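Local coordinates for meso-diaminopimelate dehydrogenase (Clostridium tetani, PDB 3WGY), which is an engineered variant of an enzyme that catalyses the reversible NADP-dependent oxidative deamination of meso-diaminopimelate, here with 4-methyl-2-oxovalerate bound, at residues M82-F87 against E104-I109; S137-G142 against Q265-N270; R161-V166 against Q216-M221. The protein carries 6 engineered substitutions. One frame throughout, in Å; residues are numbered along the deposited sequence.

Interaction 1 (M82-F87 against E104-I109); sequences MIASQF and ERMDEI
The carbonyl oxygen of Ile109 accepts a hydrogen bond from a water 2.6 Å away, and this water also lies 3.2 Å from Ser85 OG, so that it ties helix 99-113 to the turn that follows helix 80-84. Both helices belong to a parallel alpha/beta sheet domain whose strand order and glycine-rich GxGxxG pattern are consistent with a Rossmann-type dinucleotide-binding fold; strand 88-90 lies between them in the chain. Beneath the water bridge the contact is apolar. The methyl of Ala84 points at helix 99-113 and meets two side chains spaced one turn apart on it: its CB is 3.8 Å from Ile109 CG2 and 3.9 Å from Met106 CE. Met106 gets there by folding back, bent at chi2 (-65°) and again at chi3 (-80°), which swings its terminal methyl round to Ala84 although its CB does not point at Ala84. Pro81 touches both Met106 and Ile109, and Met106 also leans on Thr89 of strand 88-90, so the methionine touches helix 80-84 and strand 88-90 as well. The turn after Ala84 is fixed by Ile83 O, which accepts from both Gln86 N and Phe87 N, the latter at 2.8 Å. Within helix 99-113, Ile109 CD1 rests over one face of the Arg105 guanidinium, 3.6 Å above its plane and offset from its centre.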
# COMPACT_ATOMS: atom_id res chain seq x y z
N MET B 82 14.78 26.90 7.03
CA MET B 82 15.94 27.60 6.52
C MET B 82 16.41 27.06 5.17
O MET B 82 16.89 27.82 4.33
CB MET B 82 17.09 27.53 7.53
CG MET B 82 16.72 28.02 8.93
SD MET B 82 15.77 29.57 8.97
CE MET B 82 16.91 30.72 8.17
N ILE B 83 16.28 25.75 4.97
CA ILE B 83 16.69 25.13 3.71
C ILE B 83 15.62 25.31 2.64
O ILE B 83 15.93 25.44 1.45
CB ILE B 83 16.93 23.61 3.86
CG1 ILE B 83 17.66 23.30 5.17
CG2 ILE B 83 17.73 23.10 2.66
CD1 ILE B 83 19.02 23.93 5.30
N ALA B 84 14.36 25.29 3.06
CA ALA B 84 13.23 25.42 2.14
C ALA B 84 13.26 26.71 1.32
O ALA B 84 12.79 26.73 0.19
CB ALA B 84 11.91 25.32 2.90
N SER B 85 13.80 27.78 1.91
CA SER B 85 13.87 29.06 1.21
C SER B 85 14.93 29.04 0.13
O SER B 85 15.06 29.99 -0.64
CB SER B 85 14.20 30.19 2.19
OG SER B 85 13.13 30.41 3.09
N GLN B 86 15.69 27.96 0.06
CA GLN B 86 16.76 27.87 -0.92
C GLN B 86 16.73 26.63 -1.79
O GLN B 86 17.30 26.63 -2.88
CB GLN B 86 18.11 27.95 -0.20
CG GLN B 86 18.25 29.17 0.69
CD GLN B 86 19.47 29.11 1.59
OE1 GLN B 86 19.57 28.24 2.46
NE2 GLN B 86 20.40 30.03 1.39
N PHE B 87 16.08 25.57 -1.32
CA PHE B 87 16.01 24.34 -2.10
C PHE B 87 14.66 23.67 -1.95
O PHE B 87 13.87 24.03 -1.08
CB PHE B 87 17.08 23.33 -1.65
CG PHE B 87 18.47 23.88 -1.59
CD1 PHE B 87 18.87 24.69 -0.53
CD2 PHE B 87 19.40 23.58 -2.58
CE1 PHE B 87 20.17 25.20 -0.46
CE2 PHE B 87 20.70 24.09 -2.52
CZ PHE B 87 21.08 24.89 -1.46
N GLU B 104 2.18 24.10 7.73
CA GLU B 104 1.96 25.52 7.49
C GLU B 104 3.27 26.28 7.34
O GLU B 104 3.45 27.03 6.38
CB GLU B 104 1.15 26.14 8.64
CG GLU B 104 -0.29 25.65 8.72
CD GLU B 104 -1.07 25.90 7.44
OE1 GLU B 104 -1.16 27.07 7.01
OE2 GLU B 104 -1.60 24.92 6.87
N ARG B 105 4.18 26.08 8.29
CA ARG B 105 5.48 26.75 8.27
C ARG B 105 6.21 26.51 6.96
O ARG B 105 6.64 27.45 6.28
CB ARG B 105 6.35 26.27 9.44
CG ARG B 105 7.74 26.91 9.51
CD ARG B 105 7.83 27.98 10.61
NE ARG B 105 8.70 29.10 10.24
CZ ARG B 105 10.00 29.19 10.53
NH1 ARG B 105 10.61 28.22 11.20
NH2 ARG B 105 10.69 30.26 10.14
N MET B 106 6.36 25.24 6.60
CA MET B 106 7.06 24.87 5.38
C MET B 106 6.32 25.32 4.12
O MET B 106 6.94 25.64 3.11
CB MET B 106 7.27 23.36 5.33
CG MET B 106 8.15 22.83 6.45
SD MET B 106 9.82 23.44 6.34
CE MET B 106 10.53 22.37 5.10
N ASP B 107 4.99 25.35 4.19
CA ASP B 107 4.17 25.76 3.05
C ASP B 107 4.41 27.22 2.71
O ASP B 107 4.63 27.57 1.54
CB ASP B 107 2.68 25.53 3.36
CG ASP B 107 1.80 25.71 2.13
OD1 ASP B 107 2.17 25.20 1.05
OD2 ASP B 107 0.74 26.36 2.25
N GLU B 108 4.38 28.08 3.72
CA GLU B 108 4.62 29.51 3.51
C GLU B 108 5.99 29.74 2.89
O GLU B 108 6.11 30.35 1.83
CB GLU B 108 4.52 30.26 4.84
CG GLU B 108 5.70 31.20 5.11
CD GLU B 108 5.55 31.96 6.41
OE1 GLU B 108 4.64 32.81 6.50
OE2 GLU B 108 6.35 31.71 7.34
N ILE B 109 7.02 29.24 3.56
CA ILE B 109 8.40 29.39 3.10
C ILE B 109 8.61 28.82 1.71
O ILE B 109 9.29 29.43 0.88
CB ILE B 109 9.37 28.71 4.08
CG1 ILE B 109 9.20 29.33 5.47
CG2 ILE B 109 10.79 28.87 3.59
CD1 ILE B 109 9.59 28.42 6.61
O HOH W 1 10.73 31.60 1.33

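Interaction 2 (S137-G142 against Q265-N270); sequences SILPKG and QVMEFN
Met267 reaches from strand 264-273 to Ile138, the last residue of helix 123-138, and Leu139 just after it. Its CB is directed at the helix, and CG, the first atom to make contact, stands 4.1 Å from Leu139 CD1. The sulfur makes the closest approach of this side chain to the other segment: SD lies 3.7 Å from Leu139 CD1 and 4.1 Å from Ile138 CB, touching two consecutive residues. A bend at chi3 (65°) then turns the terminal methyl toward Ile138, CE coming to 4.2 Å from Ile138 CG1, and the two side chains cross at about a right angle. Leu139, the first residue to leave helical geometry, spreads its other contacts over Gln265: CD1 is 3.6 Å from the backbone Gln265 O, while CD2 touches Gln265 CB at 4.1 Å. The amide of Gln265 turns away from this apolar patch, its NE2 donating to Ser275 O of the second subunit. The backbone of residues 265-270 likewise pairs antiparallel with a strand of that subunit. The contact therefore shows a helix end packed by its aliphatic side chains onto one face of an antiparallel sheet that runs on across the dimer interface.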
# COMPACT_ATOMS: atom_id res chain seq x y z
N SER B 137 -10.41 4.58 3.35
CA SER B 137 -11.04 5.07 2.13
C SER B 137 -11.74 3.93 1.41
O SER B 137 -12.87 4.08 0.94
CB SER B 137 -10.00 5.69 1.19
OG SER B 137 -9.52 6.91 1.72
N ILE B 138 -11.06 2.80 1.32
CA ILE B 138 -11.62 1.62 0.67
C ILE B 138 -12.74 0.99 1.50
O ILE B 138 -13.76 0.55 0.95
CB ILE B 138 -10.51 0.56 0.42
CG1 ILE B 138 -9.39 1.13 -0.46
CG2 ILE B 138 -11.12 -0.67 -0.19
CD1 ILE B 138 -9.85 1.75 -1.75
N LEU B 139 -12.55 0.93 2.81
CA LEU B 139 -13.54 0.34 3.70
C LEU B 139 -13.97 1.39 4.74
O LEU B 139 -13.53 1.35 5.88
CB LEU B 139 -12.94 -0.88 4.40
CG LEU B 139 -12.52 -2.05 3.48
CD1 LEU B 139 -11.73 -3.09 4.28
CD2 LEU B 139 -13.77 -2.67 2.85
N PRO B 140 -14.84 2.32 4.34
CA PRO B 140 -15.35 3.40 5.19
C PRO B 140 -15.95 2.94 6.51
O PRO B 140 -15.94 3.69 7.49
CB PRO B 140 -16.37 4.10 4.30
CG PRO B 140 -16.86 2.99 3.43
CD PRO B 140 -15.59 2.28 3.07
N LYS B 141 -16.48 1.73 6.53
CA LYS B 141 -17.06 1.17 7.73
C LYS B 141 -16.12 0.08 8.23
O LYS B 141 -15.94 -0.95 7.57
CB LYS B 141 -18.45 0.60 7.45
CG LYS B 141 -19.42 1.60 6.83
CD LYS B 141 -19.62 2.82 7.72
CE LYS B 141 -20.61 3.79 7.09
NZ LYS B 141 -20.89 4.97 7.97
N GLY B 142 -15.51 0.31 9.37
CA GLY B 142 -14.58 -0.65 9.93
C GLY B 142 -13.63 0.04 10.88
O GLY B 142 -13.84 1.21 11.24
N GLN B 265 -13.90 -8.09 5.67
CA GLN B 265 -12.88 -7.73 4.69
C GLN B 265 -11.69 -7.15 5.44
O GLN B 265 -11.84 -6.18 6.18
CB GLN B 265 -13.44 -6.70 3.71
CG GLN B 265 -14.87 -6.99 3.25
CD GLN B 265 -14.95 -8.00 2.10
OE1 GLN B 265 -14.47 -9.13 2.21
NE2 GLN B 265 -15.57 -7.59 1.01
N VAL B 266 -10.52 -7.75 5.27
CA VAL B 266 -9.34 -7.26 5.97
C VAL B 266 -8.16 -6.94 5.06
O VAL B 266 -7.76 -7.75 4.23
CB VAL B 266 -8.85 -8.28 7.03
CG1 VAL B 266 -7.69 -7.68 7.83
CG2 VAL B 266 -10.00 -8.68 7.96
N MET B 267 -7.61 -5.75 5.26
CA MET B 267 -6.45 -5.25 4.53
C MET B 267 -5.32 -5.09 5.54
O MET B 267 -5.53 -4.66 6.68
CB MET B 267 -6.75 -3.88 3.92
CG MET B 267 -7.94 -3.86 2.97
SD MET B 267 -8.50 -2.15 2.69
CE MET B 267 -7.09 -1.47 1.86
N GLU B 268 -4.11 -5.44 5.12
CA GLU B 268 -2.97 -5.33 6.01
C GLU B 268 -1.72 -4.90 5.27
O GLU B 268 -1.48 -5.32 4.15
CB GLU B 268 -2.72 -6.68 6.73
CG GLU B 268 -1.45 -6.70 7.56
CD GLU B 268 -1.25 -7.98 8.38
OE1 GLU B 268 -0.13 -8.16 8.91
OE2 GLU B 268 -2.19 -8.79 8.51
N PHE B 269 -0.94 -4.04 5.91
CA PHE B 269 0.34 -3.60 5.36
C PHE B 269 1.28 -3.74 6.55
O PHE B 269 0.93 -3.35 7.67
CB PHE B 269 0.30 -2.13 4.93
CG PHE B 269 1.63 -1.63 4.40
CD1 PHE B 269 2.03 -1.90 3.10
CD2 PHE B 269 2.47 -0.89 5.22
CE1 PHE B 269 3.27 -1.45 2.62
CE2 PHE B 269 3.71 -0.44 4.76
CZ PHE B 269 4.11 -0.72 3.45
N ASN B 270 2.45 -4.32 6.34
CA ASN B 270 3.39 -4.44 7.44
C ASN B 270 4.82 -4.40 6.94
O ASN B 270 5.08 -4.64 5.76
CB ASN B 270 3.12 -5.72 8.26
CG ASN B 270 3.44 -6.99 7.49
OD1 ASN B 270 4.54 -7.16 6.99
ND2 ASN B 270 2.47 -7.89 7.41

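Interaction 3 (R161-V166 against Q216-M221); sequences RRVQGV and QDIKTM
The carboxylate of Asp217 is the flat group nearest Val163, which it meets through one oxygen and not with a face: OD2 is 4.1 Å from Val163 CG1. The same oxygen takes a hydrogen bond from a water at 2.8 Å, which stands well above the carboxylate plane and not within it. That water donates a second, shorter bond of 2.6 Å to Gln164 O and so bridges helix 211-219 to the turn of residues 163-166. This is a type II beta turn, closed by the bond from Val166 N to Val163 O; Gly165 occupies its third position with a positive phi of 95°, as is usual for this turn type.

Val163 carries the apolar half, its two methyls dividing the work. CG1, anti to the backbone N (chi1 173°), meets the root of the aspartate, 3.7 Å from Asp217 CB. CG2 turns to the next helical residue and beyond, 4.1 Å from Ile218 CG1 and 3.5 Å from Met221 CE, the last being tighter than an ordinary carbon-carbon contact. The methionine runs out extended through chi1 and chi2 before a bend at chi3 (-79°) brings its terminal methyl onto the valine. The chain leading to it is hydrogen-bonded as well: Gln216 O, near the helix end, accepts from both Thr220 N and Thr220 OG1, and Met221 N bonds to Ile218 O.

Ile160 and Ala159 of helix 154-162 touch Ile218 and Met221 respectively. Ile218 also packs on Cys201 and Val203 of strand 197-205 and on Val232 of strand 230-234, so helix 211-219 is seated on the mixed sheet, with the 163-166 turn leading into strand 166-175 at its side.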
# COMPACT_ATOMS: atom_id res chain seq x y z
N ARG B 161 17.68 3.10 32.57
CA ARG B 161 18.97 3.45 33.14
C ARG B 161 18.87 4.31 34.40
O ARG B 161 19.82 4.39 35.18
CB ARG B 161 19.84 4.16 32.10
CG ARG B 161 20.23 3.32 30.90
CD ARG B 161 21.39 3.98 30.16
NE ARG B 161 21.82 3.21 29.00
CZ ARG B 161 21.20 3.22 27.82
NH1 ARG B 161 20.12 3.98 27.64
NH2 ARG B 161 21.66 2.47 26.83
N ARG B 162 17.73 4.95 34.60
CA ARG B 162 17.52 5.79 35.78
C ARG B 162 17.20 4.95 37.01
O ARG B 162 17.34 5.41 38.15
CB ARG B 162 16.37 6.77 35.53
CG ARG B 162 16.78 8.08 34.87
CD ARG B 162 15.56 8.83 34.38
NE ARG B 162 15.63 9.05 32.94
CZ ARG B 162 14.58 9.06 32.12
NH1 ARG B 162 13.35 8.86 32.61
NH2 ARG B 162 14.75 9.27 30.83
N VAL B 163 16.77 3.71 36.79
CA VAL B 163 16.40 2.81 37.89
C VAL B 163 17.60 2.35 38.71
O VAL B 163 18.63 1.93 38.17
CB VAL B 163 15.63 1.58 37.35
CG1 VAL B 163 15.41 0.55 38.47
CG2 VAL B 163 14.30 2.03 36.78
N GLN B 164 17.46 2.43 40.03
CA GLN B 164 18.51 2.03 40.95
C GLN B 164 18.90 0.58 40.71
O GLN B 164 18.03 -0.29 40.63
CB GLN B 164 18.04 2.21 42.40
CG GLN B 164 17.59 3.63 42.75
CD GLN B 164 18.75 4.57 43.08
OE1 GLN B 164 18.60 5.80 43.04
NE2 GLN B 164 19.90 4.00 43.41
N GLY B 165 20.20 0.33 40.57
CA GLY B 165 20.66 -1.02 40.35
C GLY B 165 20.88 -1.40 38.90
O GLY B 165 21.42 -2.46 38.60
N VAL B 166 20.45 -0.53 37.98
CA VAL B 166 20.60 -0.78 36.55
C VAL B 166 21.85 -0.13 35.97
O VAL B 166 21.94 1.09 35.90
CB VAL B 166 19.38 -0.25 35.76
CG1 VAL B 166 19.65 -0.32 34.26
CG2 VAL B 166 18.14 -1.06 36.12
N GLN B 216 10.57 -4.69 39.51
CA GLN B 216 9.34 -4.03 39.92
C GLN B 216 9.41 -2.51 39.77
O GLN B 216 8.39 -1.86 39.59
CB GLN B 216 8.99 -4.45 41.35
CG GLN B 216 8.80 -5.96 41.49
CD GLN B 216 7.74 -6.52 40.54
OE1 GLN B 216 6.57 -6.16 40.62
NE2 GLN B 216 8.16 -7.40 39.64
N ASP B 217 10.61 -1.95 39.84
CA ASP B 217 10.76 -0.51 39.67
C ASP B 217 10.51 -0.17 38.20
O ASP B 217 9.97 0.90 37.88
CB ASP B 217 12.16 -0.07 40.07
CG ASP B 217 12.38 -0.12 41.56
OD1 ASP B 217 11.45 -0.58 42.27
OD2 ASP B 217 13.45 0.30 42.03
N ILE B 218 10.90 -1.07 37.32
CA ILE B 218 10.71 -0.87 35.89
C ILE B 218 9.24 -1.06 35.53
O ILE B 218 8.63 -0.21 34.89
CB ILE B 218 11.58 -1.87 35.07
CG1 ILE B 218 13.05 -1.48 35.18
CG2 ILE B 218 11.16 -1.84 33.60
CD1 ILE B 218 14.01 -2.43 34.50
N LYS B 219 8.67 -2.18 35.96
CA LYS B 219 7.28 -2.49 35.68
C LYS B 219 6.27 -1.45 36.17
O LYS B 219 5.33 -1.10 35.46
CB LYS B 219 6.91 -3.85 36.28
CG LYS B 219 7.62 -5.03 35.65
CD LYS B 219 6.91 -6.32 36.02
CE LYS B 219 7.57 -7.54 35.40
NZ LYS B 219 6.64 -8.70 35.35
N THR B 220 6.46 -0.95 37.39
CA THR B 220 5.53 0.04 37.95
C THR B 220 5.86 1.48 37.57
O THR B 220 5.20 2.40 38.04
CB THR B 220 5.48 -0.05 39.49
OG1 THR B 220 6.76 0.32 40.03
CG2 THR B 220 5.13 -1.46 39.94
N MET B 221 6.87 1.67 36.73
CA MET B 221 7.26 3.02 36.33
C MET B 221 6.17 3.73 35.54
O MET B 221 5.76 3.27 34.47
CB MET B 221 8.53 2.99 35.48
CG MET B 221 9.07 4.37 35.18
SD MET B 221 10.51 4.32 34.13
CE MET B 221 11.77 3.88 35.32
O HOH W 2 15.81 -1.14 41.79

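In the fold
The three contacts are separate and spread over the chain, with centres 35 Å (interactions 1 and 2), 43 Å (1 and 3) and 40 Å (2 and 3) apart and no pair touching. Interaction 1 lies in the Rossmann-like domain, which probably binds the dinucleotide; interaction 2 lies where the subunits join, and interaction 3 in the mixed-sheet part, whose chain departs from and returns to the antiparallel sheet of interaction 2. Interaction 3 is near the ligand without touching it: the Met221 side chain is about 11 Å from the bound 2-oxo acid, and helix 154-162, leading into residues 161-166, begins at the ligand pocket, which includes Ser153, engineered Leu154, Gly155 and His156.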